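Local atomic coordinates of Dmd discriminator of mRNA degradation (Enterobacteria phage RB69, PDB entry 5I8J), a protein that acts as a phage antitoxin, probably binding a bacterial RnlA-type toxin and blocking its mRNA-degrading activity. Residues A[9-14]-A[19-24]; A[35-40]-A[48-53]. All coordinates share one frame; numbering follows the deposited sequence.

Interaction 1 of 2, residues A[9-14]-A[19-24]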
loop_
_atom_site.group_PDB
_atom_site.type_symbol
_atom_site.label_atom_id
_atom_site.label_comp_id
_atom_site.label_asym_id
_atom_site.label_seq_id
_atom_site.Cartn_x
_atom_site.Cartn_y
_atom_site.Cartn_z
ATOM N N THR A 9 -4.414 -3.434 5.186
ATOM C CA THR A 9 -4.278 -2.523 4.058
ATOM C C THR A 9 -3.994 -3.342 2.801
ATOM O O THR A 9 -3.027 -4.089 2.758
ATOM C CB THR A 9 -3.144 -1.503 4.273
ATOM O OG1 THR A 9 -3.410 -0.715 5.450
ATOM C CG2 THR A 9 -3.018 -0.589 3.059
ATOM N N PHE A 10 -4.853 -3.207 1.805
ATOM C CA PHE A 10 -4.702 -3.898 0.534
ATOM C C PHE A 10 -4.207 -2.911 -0.503
ATOM O O PHE A 10 -4.733 -1.792 -0.611
ATOM C CB PHE A 10 -6.028 -4.519 0.079
ATOM C CG PHE A 10 -6.509 -5.640 0.952
ATOM C CD1 PHE A 10 -6.139 -6.954 0.687
ATOM C CD2 PHE A 10 -7.324 -5.385 2.041
ATOM C CE1 PHE A 10 -6.579 -7.985 1.487
ATOM C CE2 PHE A 10 -7.768 -6.416 2.852
ATOM C CZ PHE A 10 -7.397 -7.715 2.579
ATOM N N ILE A 11 -3.189 -3.319 -1.254
ATOM C CA ILE A 11 -2.700 -2.522 -2.369
ATOM C C ILE A 11 -2.810 -3.346 -3.629
ATOM O O ILE A 11 -2.354 -4.475 -3.665
ATOM C CB ILE A 11 -1.245 -2.089 -2.191
ATOM C CG1 ILE A 11 -1.024 -1.499 -0.800
ATOM C CG2 ILE A 11 -0.868 -1.091 -3.274
ATOM C CD1 ILE A 11 0.440 -1.435 -0.472
ATOM N N GLY A 12 -3.437 -2.781 -4.650
ATOM C CA GLY A 12 -3.711 -3.499 -5.882
ATOM C C GLY A 12 -3.125 -2.803 -7.099
ATOM O O GLY A 12 -3.085 -1.567 -7.165
ATOM N N TRP A 13 -2.637 -3.614 -8.034
ATOM C CA TRP A 13 -2.210 -3.171 -9.357
ATOM C C TRP A 13 -3.041 -3.836 -10.442
ATOM O O TRP A 13 -3.051 -5.069 -10.555
ATOM C CB TRP A 13 -0.739 -3.506 -9.608
ATOM C CG TRP A 13 0.238 -2.698 -8.832
ATOM C CD1 TRP A 13 0.962 -1.628 -9.285
ATOM C CD2 TRP A 13 0.642 -2.916 -7.474
ATOM N NE1 TRP A 13 1.778 -1.156 -8.277
ATOM C CE2 TRP A 13 1.604 -1.927 -7.165
ATOM C CE3 TRP A 13 0.279 -3.839 -6.491
ATOM C CZ2 TRP A 13 2.203 -1.837 -5.905
ATOM C CZ3 TRP A 13 0.883 -3.747 -5.237
ATOM C CH2 TRP A 13 1.836 -2.750 -4.963
ATOM N N PHE A 14 -3.734 -3.023 -11.234
ATOM C CA PHE A 14 -4.431 -3.524 -12.414
ATOM C C PHE A 14 -3.401 -3.883 -13.481
ATOM O O PHE A 14 -2.237 -3.490 -13.381
ATOM C CB PHE A 14 -5.412 -2.487 -12.973
ATOM C CG PHE A 14 -6.571 -2.187 -12.066
ATOM C CD1 PHE A 14 -7.557 -3.134 -11.834
ATOM C CD2 PHE A 14 -6.687 -0.947 -11.465
ATOM C CE1 PHE A 14 -8.626 -2.846 -10.999
ATOM C CE2 PHE A 14 -7.753 -0.656 -10.631
ATOM C CZ PHE A 14 -8.721 -1.606 -10.396
ATOM N N MET A 19 -3.554 1.691 -10.065
ATOM C CA MET A 19 -3.552 1.102 -8.732
ATOM C C MET A 19 -4.835 1.378 -7.981
ATOM O O MET A 19 -5.585 2.295 -8.331
ATOM C CB MET A 19 -2.354 1.629 -7.933
ATOM C CG MET A 19 -1.038 1.208 -8.557
ATOM S SD MET A 19 0.383 2.080 -7.866
ATOM C CE MET A 19 0.314 1.524 -6.196
ATOM N N PHE A 20 -5.091 0.567 -6.958
ATOM C CA PHE A 20 -6.148 0.866 -5.998
ATOM C C PHE A 20 -5.693 0.463 -4.608
ATOM O O PHE A 20 -4.764 -0.312 -4.459
ATOM C CB PHE A 20 -7.464 0.163 -6.367
ATOM C CG PHE A 20 -7.388 -1.338 -6.377
ATOM C CD1 PHE A 20 -6.953 -2.019 -7.507
ATOM C CD2 PHE A 20 -7.783 -2.072 -5.268
ATOM C CE1 PHE A 20 -6.892 -3.402 -7.522
ATOM C CE2 PHE A 20 -7.726 -3.461 -5.280
ATOM C CZ PHE A 20 -7.285 -4.121 -6.399
ATOM N N THR A 21 -6.327 1.005 -3.579
ATOM C CA THR A 21 -5.919 0.652 -2.225
ATOM C C THR A 21 -7.123 0.776 -1.293
ATOM O O THR A 21 -8.001 1.601 -1.526
ATOM C CB THR A 21 -4.731 1.529 -1.754
ATOM O OG1 THR A 21 -4.250 1.055 -0.492
ATOM C CG2 THR A 21 -5.140 2.996 -1.635
ATOM N N LYS A 22 -7.188 -0.095 -0.286
ATOM C CA LYS A 22 -8.304 -0.083 0.663
ATOM C C LYS A 22 -7.846 -0.519 2.030
ATOM O O LYS A 22 -7.005 -1.392 2.128
ATOM C CB LYS A 22 -9.428 -1.034 0.227
ATOM C CG LYS A 22 -10.071 -0.769 -1.101
ATOM C CD LYS A 22 -11.217 -1.736 -1.320
ATOM C CE LYS A 22 -12.354 -1.456 -0.355
ATOM N NZ LYS A 22 -13.603 -2.149 -0.796
ATOM N N ASP A 23 -8.431 0.059 3.081
ATOM C CA ASP A 23 -8.292 -0.471 4.437
ATOM C C ASP A 23 -9.550 -1.248 4.777
ATOM O O ASP A 23 -10.646 -0.711 4.661
ATOM C CB ASP A 23 -8.093 0.648 5.464
ATOM C CG ASP A 23 -6.653 1.083 5.580
ATOM O OD1 ASP A 23 -5.798 0.481 4.907
ATOM O OD2 ASP A 23 -6.375 2.007 6.367
ATOM N N ILE A 24 -9.401 -2.501 5.190
ATOM C CA ILE A 24 -10.560 -3.339 5.511
ATOM C C ILE A 24 -10.399 -3.889 6.920
ATOM O O ILE A 24 -9.326 -4.376 7.266
ATOM C CB ILE A 24 -10.715 -4.501 4.502
ATOM C CG1 ILE A 24 -10.833 -3.946 3.083
ATOM C CG2 ILE A 24 -11.968 -5.339 4.809
ATOM C CD1 ILE A 24 -10.920 -5.008 2.003
#
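In the antiparallel hairpin of strands 6-14 and 19-26, G12 CA lies over one face of the F20 ring, offset toward the rim, 3.7 Å from the ring centroid, while the F14 ring leans over F20 CD1 with the two planes at 42°. F20 reaches this place because its CG stands between the backbone N and the carbonyl carbon (chi1 62°), which swings the ring across to the neighbouring strand, where glycine leaves room for it. The W13 ring carries M19 on one face: M19 CG packs 3.5 Å from W13 CD1, and the bend at chi3 sets SD beside NE1 and CE above the rim, a Met-aromatic contact. F10–K22 and G12–F20 are the hydrogen-bonded pairs. F10 has K22 O at its ring edge and I24 CD1 3.6 Å from F10 CE2; the side chains of F10 and F20 are on the sheet face that bears helix 30-44. The face with I11, W13 and M19 meets the second subunit, where W13 NE1 is hydrogen-bonded to D23 OD2 of that subunit. F10 O accepts twice, from K22 N and, at 2.9 Å, from T21 OG1. T9 OG1 donates to D23 OD1 over 2.7 Å, on its syn side and 33° out of the carboxylate plane.

Interaction 2 of 2, residues A[35-40]-A[48-53]; sequences WVTVQL and VKAFIN
T37, on the inner side of helix 30-44, faces V48 and A50 of strand 46-52, the place where the helix lies along one face of the antiparallel sheet. Its CA is 6.5 Å from V48 CA, the nearest such pair between 35-40 and 48-53, and its CB is directed toward the strand. There the side chain forks. The methyl branch, CG2, is anti to the backbone N (chi1, measured to OG1, is -60°) and comes down on V48, 3.7 Å from V48 O and 4.2 Å from V48 CG1. The hydroxyl branch, OG1, rests 3.6 Å from A50 CB, so its neighbour on the strand is a methyl group; its polar partner is within the helix, the carbonyl O of I33 one turn earlier.

One turn further along, L40 meets the other branch of V48. V48 CG2 packs 4.0 Å from the carbonyl carbon L40 C and 4.3 Å from L40 CB, touching the base of the leucine and its backbone. V48 thus offers CG1 to T37 and CG2 to L40, with its two methyls divided between successive turns. The short segments run nearly antiparallel, at 152°, and their axes approach to 8.3 Å, a spacing bridged by T37, V48, A50 and L40. F10 of strand 6-14 and F58 of strand 55-61 also pack on T37, so residues of three strands pack on the threonine.

The join between helix and strand is therefore made of van der Waals contacts, most of them involving methyl groups, with none of the hydrogen bonds of the region running between the two segments. The buried T37 hydroxyl is satisfied along its own helix, and the contact is held by the fit of side chains and not by directional bonds.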
loop_
_atom_site.group_PDB
_atom_site.type_symbol
_atom_site.label_atom_id
_atom_site.label_comp_id
_atom_site.label_asym_id
_atom_site.label_seq_id
_atom_site.Cartn_x
_atom_site.Cartn_y
_atom_site.Cartn_z
ATOM N N TRP A 35 -8.449 -15.486 1.646
ATOM C CA TRP A 35 -9.623 -15.570 0.772
ATOM C C TRP A 35 -10.001 -14.183 0.253
ATOM O O TRP A 35 -10.269 -14.001 -0.927
ATOM C CB TRP A 35 -10.828 -16.206 1.491
ATOM C CG TRP A 35 -11.904 -16.578 0.518
ATOM C CD1 TRP A 35 -12.056 -17.780 -0.114
ATOM C CD2 TRP A 35 -12.938 -15.722 0.008
ATOM N NE1 TRP A 35 -13.135 -17.732 -0.966
ATOM C CE2 TRP A 35 -13.692 -16.484 -0.911
ATOM C CE3 TRP A 35 -13.307 -14.395 0.249
ATOM C CZ2 TRP A 35 -14.794 -15.961 -1.588
ATOM C CZ3 TRP A 35 -14.411 -13.880 -0.423
ATOM C CH2 TRP A 35 -15.134 -14.658 -1.332
ATOM N N VAL A 36 -10.014 -13.205 1.148
ATOM C CA VAL A 36 -10.365 -11.842 0.775
ATOM C C VAL A 36 -9.360 -11.319 -0.251
ATOM O O VAL A 36 -9.745 -10.661 -1.228
ATOM C CB VAL A 36 -10.427 -10.922 2.016
ATOM C CG1 VAL A 36 -10.494 -9.456 1.617
ATOM C CG2 VAL A 36 -11.647 -11.288 2.844
ATOM N N THR A 37 -8.093 -11.661 -0.059
ATOM C CA THR A 37 -7.039 -11.229 -0.987
ATOM C C THR A 37 -7.257 -11.837 -2.366
ATOM O O THR A 37 -7.207 -11.144 -3.387
ATOM C CB THR A 37 -5.644 -11.607 -0.470
ATOM O OG1 THR A 37 -5.421 -10.971 0.799
ATOM C CG2 THR A 37 -4.560 -11.147 -1.456
ATOM N N VAL A 38 -7.519 -13.141 -2.390
ATOM C CA VAL A 38 -7.713 -13.840 -3.650
ATOM C C VAL A 38 -8.932 -13.295 -4.368
ATOM O O VAL A 38 -8.904 -13.086 -5.579
ATOM C CB VAL A 38 -7.851 -15.355 -3.428
ATOM C CG1 VAL A 38 -8.342 -16.057 -4.698
ATOM C CG2 VAL A 38 -6.530 -15.925 -2.938
ATOM N N GLN A 39 -10.004 -13.051 -3.622
ATOM C CA GLN A 39 -11.227 -12.535 -4.225
ATOM C C GLN A 39 -11.006 -11.148 -4.811
ATOM O O GLN A 39 -11.408 -10.868 -5.938
ATOM C CB GLN A 39 -12.356 -12.507 -3.188
ATOM C CG GLN A 39 -13.650 -11.852 -3.668
ATOM C CD GLN A 39 -14.387 -12.640 -4.739
ATOM O OE1 GLN A 39 -13.934 -13.689 -5.197
ATOM N NE2 GLN A 39 -15.541 -12.129 -5.142
ATOM N N LEU A 40 -10.360 -10.280 -4.039
ATOM C CA LEU A 40 -10.042 -8.940 -4.520
ATOM C C LEU A 40 -9.222 -9.002 -5.802
ATOM O O LEU A 40 -9.492 -8.282 -6.766
ATOM C CB LEU A 40 -9.271 -8.155 -3.457
ATOM C CG LEU A 40 -10.049 -7.226 -2.533
ATOM C CD1 LEU A 40 -9.074 -6.548 -1.576
ATOM C CD2 LEU A 40 -10.822 -6.191 -3.350
ATOM N N VAL A 48 -2.793 -8.216 -5.924
ATOM C CA VAL A 48 -3.173 -7.575 -4.662
ATOM C C VAL A 48 -2.278 -8.074 -3.544
ATOM O O VAL A 48 -2.050 -9.279 -3.424
ATOM C CB VAL A 48 -4.654 -7.845 -4.302
ATOM C CG1 VAL A 48 -5.010 -7.198 -2.943
ATOM C CG2 VAL A 48 -5.566 -7.320 -5.394
ATOM N N LYS A 49 -1.752 -7.132 -2.754
ATOM C CA LYS A 49 -0.937 -7.430 -1.584
ATOM C C LYS A 49 -1.689 -7.021 -0.331
ATOM O O LYS A 49 -2.288 -5.940 -0.296
ATOM C CB LYS A 49 0.403 -6.696 -1.628
ATOM C CG LYS A 49 1.228 -6.944 -2.879
ATOM C CD LYS A 49 2.409 -5.956 -2.929
ATOM C CE LYS A 49 3.179 -6.056 -4.236
ATOM N NZ LYS A 49 4.145 -7.174 -4.253
ATOM N N ALA A 50 -1.649 -7.882 0.684
ATOM C CA ALA A 50 -2.248 -7.579 1.987
ATOM C C ALA A 50 -1.154 -7.243 3.010
ATOM O O ALA A 50 -0.177 -7.968 3.154
ATOM C CB ALA A 50 -3.103 -8.758 2.470
ATOM N N PHE A 51 -1.337 -6.128 3.708
ATOM C CA PHE A 51 -0.401 -5.637 4.701
ATOM C C PHE A 51 -1.081 -5.551 6.064
ATOM O O PHE A 51 -2.197 -5.050 6.167
ATOM C CB PHE A 51 0.131 -4.246 4.319
ATOM C CG PHE A 51 1.113 -4.247 3.176
ATOM C CD1 PHE A 51 0.676 -4.298 1.854
ATOM C CD2 PHE A 51 2.478 -4.156 3.424
ATOM C CE1 PHE A 51 1.594 -4.287 0.804
ATOM C CE2 PHE A 51 3.396 -4.146 2.376
ATOM C CZ PHE A 51 2.954 -4.205 1.069
ATOM N N ILE A 52 -0.402 -6.027 7.104
ATOM C CA ILE A 52 -0.845 -5.806 8.480
ATOM C C ILE A 52 0.320 -5.200 9.250
ATOM O O ILE A 52 1.437 -5.716 9.194
ATOM C CB ILE A 52 -1.320 -7.099 9.166
ATOM C CG1 ILE A 52 -2.486 -7.719 8.390
ATOM C CG2 ILE A 52 -1.748 -6.812 10.617
ATOM C CD1 ILE A 52 -2.856 -9.124 8.867
ATOM N N ASN A 53 0.067 -4.090 9.937
ATOM C CA ASN A 53 1.138 -3.373 10.637
ATOM C C ASN A 53 2.307 -3.072 9.705
ATOM O O ASN A 53 3.471 -3.222 10.088
ATOM C CB ASN A 53 1.630 -4.174 11.847
ATOM C CG ASN A 53 0.563 -4.331 12.921
ATOM O OD1 ASN A 53 -0.271 -3.446 13.117
ATOM N ND2 ASN A 53 0.591 -5.458 13.627
#

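From the N terminus, strand 6-14 turns back through a four-residue connection into strand 19-26, and interaction 1 closes this short hairpin. The chain then crosses into helix 30-44 and returns along strand 46-52; interaction 2 closes that second loop. The two loops follow in series, neither enclosing the other. They meet in space because strands 6-14 and 46-52 are sheet neighbours: T9 O is 2.8 Å from F51 N, and I11 O lies 2.9 Å from K49 N, both probable hydrogen bonds. Together they tie hairpin, helix and central strands into a two-layer arrangement, helix on sheet, while I11 and F51 also face the second subunit.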